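Local structure of myosin-2 (Saccharomyces cerevisiae, 6IXO) at residues Y298-I303 / L339-D344; S323-Q326 / Y330-P333. The protein walks as a class V myosin heavy chain along polarized actin cables, carrying organelles and proteins whose receptors bind its globular tail domain. All coordinates share one frame; numbering follows the deposited sequence.

In the fold
Both contacts lie in the globular cargo-binding tail of this class V myosin, within its Dilute family region, at one end of an elongated, mainly helical, strand-free chain. Interaction 1 joins helix 300-309 to helix 336-350. Interaction 2 ties together the loop that runs from helix 315-323 to helix 336-350. Along the chain, 298-303 comes first, then both segments of interaction 2, then 339-344. The centres are about 14 Å apart, and each lies just over 40 Å from the centre of the chain. Y298 links them: its OH probably hydrogen-bonds S332 O, and its ring packs near P333. Y298 thus connects the helix pair to the loop between them.

Interaction 1: Y298-I303 / L339-D344; sequences YTIEDI and LRYVAD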
ATOM      1  N   TYR A 298      -1.302  40.068 -13.993  1.00 44.68           N
ATOM      2  CA  TYR A 298      -1.013  41.316 -14.706  1.00 49.82           C
ATOM      3  C   TYR A 298      -0.616  42.495 -13.825  1.00 53.96           C
ATOM      4  O   TYR A 298       0.095  43.383 -14.274  1.00 52.83           O
ATOM      5  CB  TYR A 298      -2.214  41.680 -15.574  1.00 60.83           C
ATOM      6  CG  TYR A 298      -2.369  40.702 -16.721  1.00 72.91           C
ATOM      7  CD1 TYR A 298      -1.252  40.235 -17.421  1.00 74.23           C
ATOM      8  CD2 TYR A 298      -3.612  40.205 -17.080  1.00 79.35           C
ATOM      9  CE1 TYR A 298      -1.387  39.323 -18.464  1.00 70.56           C
ATOM     10  CE2 TYR A 298      -3.744  39.284 -18.104  1.00 75.42           C
ATOM     11  CZ  TYR A 298      -2.641  38.859 -18.797  1.00 70.57           C
ATOM     12  OH  TYR A 298      -2.815  37.962 -19.821  1.00 69.03           O
ATOM     13  N   THR A 299      -1.061  42.506 -12.575  1.00 55.63           N
ATOM     14  CA  THR A 299      -0.695  43.578 -11.663  1.00 56.23           C
ATOM     15  C   THR A 299       0.120  43.053 -10.477  1.00 60.18           C
ATOM     16  O   THR A 299       0.091  41.852 -10.157  1.00 49.99           O
ATOM     17  CB  THR A 299      -1.930  44.295 -11.114  1.00 61.13           C
ATOM     18  OG1 THR A 299      -2.558  43.463 -10.126  1.00 62.55           O
ATOM     19  CG2 THR A 299      -2.925  44.607 -12.239  1.00 53.83           C
ATOM     20  N   ILE A 300       0.846  43.963  -9.840  1.00 59.83           N
ATOM     21  CA  ILE A 300       1.540  43.665  -8.596  1.00 63.81           C
ATOM     22  C   ILE A 300       0.628  42.968  -7.589  1.00 65.18           C
ATOM     23  O   ILE A 300       0.970  41.915  -7.022  1.00 63.94           O
ATOM     24  CB  ILE A 300       2.094  44.959  -7.968  1.00 66.81           C
ATOM     25  CG1 ILE A 300       3.229  45.520  -8.830  1.00 65.65           C
ATOM     26  CG2 ILE A 300       2.547  44.713  -6.529  1.00 70.18           C
ATOM     27  CD1 ILE A 300       4.371  44.552  -9.042  1.00 57.18           C
ATOM     28  N   GLU A 301      -0.550  43.539  -7.381  1.00 66.03           N
ATOM     29  CA  GLU A 301      -1.493  42.944  -6.446  1.00 67.34           C
ATOM     30  C   GLU A 301      -1.901  41.527  -6.853  1.00 62.88           C
ATOM     31  O   GLU A 301      -2.097  40.655  -5.987  1.00 55.41           O
ATOM     32  CB  GLU A 301      -2.731  43.816  -6.309  1.00 73.82           C
ATOM     33  CG  GLU A 301      -3.577  43.406  -5.129  1.00 82.17           C
ATOM     34  CD  GLU A 301      -4.925  44.069  -5.133  1.00 92.85           C
ATOM     35  OE1 GLU A 301      -5.168  44.905  -6.030  1.00 97.46           O
ATOM     36  OE2 GLU A 301      -5.740  43.752  -4.243  1.00 96.55           O
ATOM     37  N   ASP A 302      -2.037  41.298  -8.159  1.00 46.54           N
ATOM     38  CA  ASP A 302      -2.299  39.951  -8.672  1.00 51.00           C
ATOM     39  C   ASP A 302      -1.254  38.980  -8.148  1.00 53.62           C
ATOM     40  O   ASP A 302      -1.555  37.836  -7.752  1.00 50.12           O
ATOM     41  CB  ASP A 302      -2.279  39.922 -10.206  1.00 51.96           C
ATOM     42  CG  ASP A 302      -3.546  40.488 -10.840  1.00 55.39           C
ATOM     43  OD1 ASP A 302      -4.573  40.641 -10.147  1.00 57.99           O
ATOM     44  OD2 ASP A 302      -3.506  40.758 -12.059  1.00 50.04           O
ATOM     45  N   ILE A 303      -0.011  39.432  -8.171  1.00 53.48           N
ATOM     46  CA  ILE A 303       1.080  38.564  -7.760  1.00 54.38           C
ATOM     47  C   ILE A 303       1.049  38.386  -6.241  1.00 55.75           C
ATOM     48  O   ILE A 303       1.265  37.285  -5.758  1.00 55.03           O
ATOM     49  CB  ILE A 303       2.441  39.110  -8.254  1.00 59.02           C
ATOM     50  CG1 ILE A 303       2.481  39.086  -9.793  1.00 44.00           C
ATOM     51  CG2 ILE A 303       3.582  38.291  -7.706  1.00 55.59           C
ATOM     52  CD1 ILE A 303       2.187  37.686 -10.409  1.00 43.59           C
ATOM     53  N   LEU A 339       7.286  40.459 -14.150  1.00 57.73           N
ATOM     54  CA  LEU A 339       8.388  39.496 -14.158  1.00 55.90           C
ATOM     55  C   LEU A 339       9.531  39.965 -13.255  1.00 60.91           C
ATOM     56  O   LEU A 339      10.146  39.166 -12.553  1.00 60.20           O
ATOM     57  CB  LEU A 339       8.907  39.251 -15.584  1.00 55.32           C
ATOM     58  CG  LEU A 339       7.999  38.492 -16.571  1.00 57.68           C
ATOM     59  CD1 LEU A 339       8.637  38.397 -17.953  1.00 57.39           C
ATOM     60  CD2 LEU A 339       7.651  37.081 -16.060  1.00 50.18           C
ATOM     61  N   ARG A 340       9.814  41.263 -13.240  1.00 61.14           N
ATOM     62  CA  ARG A 340      10.910  41.729 -12.401  1.00 67.07           C
ATOM     63  C   ARG A 340      10.462  41.772 -10.946  1.00 65.76           C
ATOM     64  O   ARG A 340      11.268  41.568 -10.045  1.00 65.39           O
ATOM     65  CB  ARG A 340      11.444  43.101 -12.875  1.00 74.67           C
ATOM     66  CG  ARG A 340      10.658  44.338 -12.477  1.00 81.47           C
ATOM     67  CD  ARG A 340      11.367  45.621 -13.018  1.00 93.40           C
ATOM     68  NE  ARG A 340      11.961  45.360 -14.329  1.00 91.39           N
ATOM     69  CZ  ARG A 340      11.480  45.807 -15.488  1.00 89.55           C
ATOM     70  NH1 ARG A 340      10.406  46.588 -15.517  1.00 87.03           N
ATOM     71  NH2 ARG A 340      12.089  45.483 -16.623  1.00 89.22           N
ATOM     72  N   TYR A 341       9.177  42.014 -10.710  1.00 63.68           N
ATOM     73  CA  TYR A 341       8.658  41.956  -9.350  1.00 66.01           C
ATOM     74  C   TYR A 341       8.863  40.565  -8.755  1.00 68.49           C
ATOM     75  O   TYR A 341       9.340  40.409  -7.623  1.00 70.81           O
ATOM     76  CB  TYR A 341       7.182  42.314  -9.324  1.00 65.94           C
ATOM     77  CG  TYR A 341       6.572  42.316  -7.937  1.00 65.96           C
ATOM     78  CD1 TYR A 341       7.092  43.118  -6.933  1.00 69.85           C
ATOM     79  CD2 TYR A 341       5.458  41.544  -7.642  1.00 64.86           C
ATOM     80  CE1 TYR A 341       6.528  43.139  -5.667  1.00 74.63           C
ATOM     81  CE2 TYR A 341       4.884  41.558  -6.375  1.00 67.85           C
ATOM     82  CZ  TYR A 341       5.427  42.360  -5.391  1.00 72.72           C
ATOM     83  OH  TYR A 341       4.874  42.389  -4.129  1.00 72.38           O
ATOM     84  N   VAL A 342       8.492  39.555  -9.531  1.00 66.48           N
ATOM     85  CA  VAL A 342       8.659  38.177  -9.100  1.00 63.96           C
ATOM     86  C   VAL A 342      10.138  37.837  -8.879  1.00 66.63           C
ATOM     87  O   VAL A 342      10.492  37.259  -7.853  1.00 64.32           O
ATOM     88  CB  VAL A 342       8.057  37.216 -10.116  1.00 57.62           C
ATOM     89  CG1 VAL A 342       8.499  35.802  -9.822  1.00 52.89           C
ATOM     90  CG2 VAL A 342       6.540  37.335 -10.107  1.00 55.28           C
ATOM     91  N   ALA A 343      10.990  38.213  -9.836  1.00 66.63           N
ATOM     92  CA  ALA A 343      12.427  37.923  -9.757  1.00 66.84           C
ATOM     93  C   ALA A 343      13.046  38.587  -8.531  1.00 69.06           C
ATOM     94  O   ALA A 343      13.953  38.041  -7.902  1.00 70.55           O
ATOM     95  CB  ALA A 343      13.143  38.381 -11.028  1.00 66.96           C
ATOM     96  N   ASP A 344      12.534  39.762  -8.187  1.00 71.45           N
ATOM     97  CA  ASP A 344      12.988  40.457  -6.995  1.00 77.02           C
ATOM     98  C   ASP A 344      12.491  39.782  -5.717  1.00 74.82           C
ATOM     99  O   ASP A 344      13.194  39.799  -4.705  1.00 75.50           O
ATOM    100  CB  ASP A 344      12.558  41.924  -7.036  1.00 84.19           C
ATOM    101  CG  ASP A 344      13.421  42.746  -7.978  1.00 93.81           C
ATOM    102  OD1 ASP A 344      14.627  42.429  -8.093  1.00 97.42           O
ATOM    103  OD2 ASP A 344      12.897  43.694  -8.611  1.00 97.59           O
TER
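I300 and I303 of helix 300-309 pack against Y341 and V342 of helix 336-350. This is apolar helix-to-helix packing in the mainly helical, strand-free cargo-binding tail. No hydrogen bond crosses between the two segments. Y341 has the largest share of the contact. Its CG stands anti to the backbone N (chi1 -178°), which sends the ring out toward the other helix. CB of Y341 already touches I300 CD1. Y341 CG comes closest, 3.3 Å from I300 CD1. I300 CD1 sits over one face of the ring, offset toward the rim, and so also touches Y341 CD1 and CD2; this is a CH-pi contact. I300 CD1 is 3.6 Å from the centroid of the Y341 ring and 25° off the normal. Further out, CE2 and CZ meet I300 CG2. CD2 and CE2 also face I303, whose CB lies at the ring edge in plane. I303 CG2 is 3.8 Å from Y341 CD2. At the tip, Y341 OH is hydrogen-bonded to D304 OD1, so the ring is held at its polar end as well. An alanine in place of Y341 is likely to leave the I300 methyl without its aromatic face and D304 without this hydroxyl partner. I338, from the same helix as Y341, also touches both isoleucines.

The start of helix 300-309 is fixed by a capping box. T299 OG1 is the N-cap acceptor for D302 N, at 3.0 Å. In return, D302 OD2 accepts from T299 N, which approaches from above the carboxylate plane. The same oxygen takes Y298 N on its anti lone pair and forms a salt bridge with R296. Deeper between the helices, I303 CG2 meets V342 CG2 at 3.9 Å.

Interaction 2: S323-Q326 / Y330-P333; sequences SQYQ and YESP
Y325 and E331 both set CG anti to the backbone N, with chi1 at -179° and 176°. The E331 chain then runs on fully extended, so its carboxylate reaches the end of the Y325 ring. The two side chains arrive from opposite directions. Their polar ends meet in a short hydrogen bond, with Y325 OH donating to E331 OE2 at 2.5 Å. The oxygen accepts on its syn lone pair, the side of its partner OE1. E331 OE2 lies at the ring edge, in plane, 3.3 Å from Y325 CE2. The carboxylate itself is turned almost perpendicular to the ring, with 87° between the planes.

The bond ties two parts of the loop that connects helix 315-323 to helix 336-350 in the cargo-binding tail. Neither segment pairs as a strand, so side chains and a water make the link. K297 makes a cation-pi contact with the Y325 ring. Y298 packs on E331.

The other carboxylate oxygen has its own partners. E331 OE1 accepts from A328 N, a backbone group between the two segments. E331 OE1 also accepts from water 1, at 2.7 Å. Water 1 donates a second bond to Q326 O, at 2.8 Å, and so bridges the backbone of one segment to the side chain of the other. With both oxygens engaged, the carboxylate is restrained against rotation. These donors would probably favour its charged form. The CB of Q326 points away from the E331 segment, and Q326 NE2 makes a weak bond to Q324 O, at 3.5 Å.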
ATOM      1  N   SER A 323       7.505  32.429 -15.491  1.00 38.53           N
ATOM      2  CA  SER A 323       8.367  32.854 -16.606  1.00 41.52           C
ATOM      3  C   SER A 323       8.193  31.879 -17.770  1.00 37.47           C
ATOM      4  O   SER A 323       8.473  32.218 -18.885  1.00 41.83           O
ATOM      5  CB  SER A 323       9.845  32.958 -16.203  1.00 44.13           C
ATOM      6  OG  SER A 323      10.273  31.749 -15.608  1.00 52.45           O
ATOM      7  N   GLN A 324       7.724  30.659 -17.499  1.00 31.64           N
ATOM      8  CA  GLN A 324       7.496  29.691 -18.582  1.00 33.22           C
ATOM      9  C   GLN A 324       6.069  29.660 -19.116  1.00 32.19           C
ATOM     10  O   GLN A 324       5.755  28.883 -20.017  1.00 32.83           O
ATOM     11  CB  GLN A 324       7.879  28.263 -18.082  1.00 30.35           C
ATOM     12  CG  GLN A 324       9.415  28.189 -17.893  1.00 32.46           C
ATOM     13  CD  GLN A 324       9.823  26.954 -17.087  1.00 38.80           C
ATOM     14  OE1 GLN A 324       9.071  25.969 -17.004  1.00 36.53           O
ATOM     15  NE2 GLN A 324      11.005  27.013 -16.499  1.00 34.92           N
ATOM     16  N   TYR A 325       5.198  30.466 -18.525  1.00 33.53           N
ATOM     17  CA  TYR A 325       3.797  30.542 -18.958  1.00 31.22           C
ATOM     18  C   TYR A 325       3.670  30.922 -20.439  1.00 33.48           C
ATOM     19  O   TYR A 325       4.288  31.884 -20.868  1.00 32.44           O
ATOM     20  CB  TYR A 325       3.060  31.580 -18.122  1.00 32.55           C
ATOM     21  CG  TYR A 325       1.588  31.731 -18.466  1.00 28.80           C
ATOM     22  CD1 TYR A 325       0.656  30.825 -17.998  1.00 29.70           C
ATOM     23  CD2 TYR A 325       1.136  32.825 -19.225  1.00 33.85           C
ATOM     24  CE1 TYR A 325      -0.720  30.978 -18.281  1.00 27.86           C
ATOM     25  CE2 TYR A 325      -0.203  32.973 -19.530  1.00 30.23           C
ATOM     26  CZ  TYR A 325      -1.128  32.056 -19.026  1.00 26.89           C
ATOM     27  OH  TYR A 325      -2.438  32.237 -19.345  1.00 30.85           O
ATOM     28  N   GLN A 326       2.880  30.202 -21.227  1.00 28.76           N
ATOM     29  CA  GLN A 326       2.801  30.560 -22.673  1.00 33.20           C
ATOM     30  C   GLN A 326       1.478  31.263 -23.015  1.00 35.33           C
ATOM     31  O   GLN A 326       0.429  30.632 -22.979  1.00 29.68           O
ATOM     32  CB  GLN A 326       2.925  29.316 -23.548  1.00 39.44           C
ATOM     33  CG  GLN A 326       4.321  28.671 -23.499  1.00 44.80           C
ATOM     34  CD  GLN A 326       5.399  29.588 -24.058  1.00 48.59           C
ATOM     35  OE1 GLN A 326       5.254  30.123 -25.148  1.00 49.93           O
ATOM     36  NE2 GLN A 326       6.474  29.784 -23.301  1.00 54.85           N
ATOM     37  N   TYR A 330      -4.114  36.697 -28.795  1.00 35.07           N
ATOM     38  CA  TYR A 330      -5.148  37.609 -28.264  1.00 38.14           C
ATOM     39  C   TYR A 330      -5.153  37.679 -26.732  1.00 34.47           C
ATOM     40  O   TYR A 330      -5.987  38.363 -26.155  1.00 36.78           O
ATOM     41  CB  TYR A 330      -6.570  37.251 -28.804  1.00 32.47           C
ATOM     42  CG  TYR A 330      -6.531  37.151 -30.317  1.00 36.15           C
ATOM     43  CD1 TYR A 330      -6.329  38.297 -31.104  1.00 37.73           C
ATOM     44  CD2 TYR A 330      -6.554  35.912 -30.946  1.00 35.52           C
ATOM     45  CE1 TYR A 330      -6.222  38.204 -32.494  1.00 42.18           C
ATOM     46  CE2 TYR A 330      -6.460  35.801 -32.324  1.00 36.95           C
ATOM     47  CZ  TYR A 330      -6.271  36.953 -33.094  1.00 42.70           C
ATOM     48  OH  TYR A 330      -6.157  36.840 -34.457  1.00 41.16           O
ATOM     49  N   GLU A 331      -4.221  36.993 -26.080  1.00 31.11           N
ATOM     50  CA  GLU A 331      -4.067  37.088 -24.609  1.00 30.95           C
ATOM     51  C   GLU A 331      -2.958  38.104 -24.289  1.00 38.19           C
ATOM     52  O   GLU A 331      -1.948  38.134 -24.978  1.00 39.71           O
ATOM     53  CB  GLU A 331      -3.736  35.702 -23.980  1.00 28.98           C
ATOM     54  CG  GLU A 331      -3.473  35.771 -22.484  1.00 29.30           C
ATOM     55  CD  GLU A 331      -3.145  34.404 -21.884  1.00 33.56           C
ATOM     56  OE1 GLU A 331      -2.983  33.414 -22.651  1.00 29.21           O
ATOM     57  OE2 GLU A 331      -3.047  34.327 -20.638  1.00 31.54           O
ATOM     58  N   SER A 332      -3.147  38.967 -23.290  1.00 35.01           N
ATOM     59  CA  SER A 332      -2.133  39.993 -22.992  1.00 37.18           C
ATOM     60  C   SER A 332      -0.862  39.351 -22.455  1.00 38.37           C
ATOM     61  O   SER A 332      -0.929  38.449 -21.624  1.00 36.25           O
ATOM     62  CB  SER A 332      -2.655  41.002 -21.978  1.00 41.09           C
ATOM     63  OG  SER A 332      -3.829  41.623 -22.472  1.00 50.37           O
ATOM     64  N   PRO A 333       0.320  39.815 -22.907  1.00 39.30           N
ATOM     65  CA  PRO A 333       1.569  39.258 -22.348  1.00 42.78           C
ATOM     66  C   PRO A 333       1.693  39.577 -20.862  1.00 40.26           C
ATOM     67  O   PRO A 333       1.148  40.586 -20.417  1.00 43.56           O
ATOM     68  CB  PRO A 333       2.679  40.001 -23.137  1.00 45.23           C
ATOM     69  CG  PRO A 333       2.022  40.694 -24.195  1.00 47.50           C
ATOM     70  CD  PRO A 333       0.585  40.955 -23.797  1.00 45.77           C
TER
HETATM   71  O   HOH W   1      -2.291  30.874 -22.198  1.00 29.28           O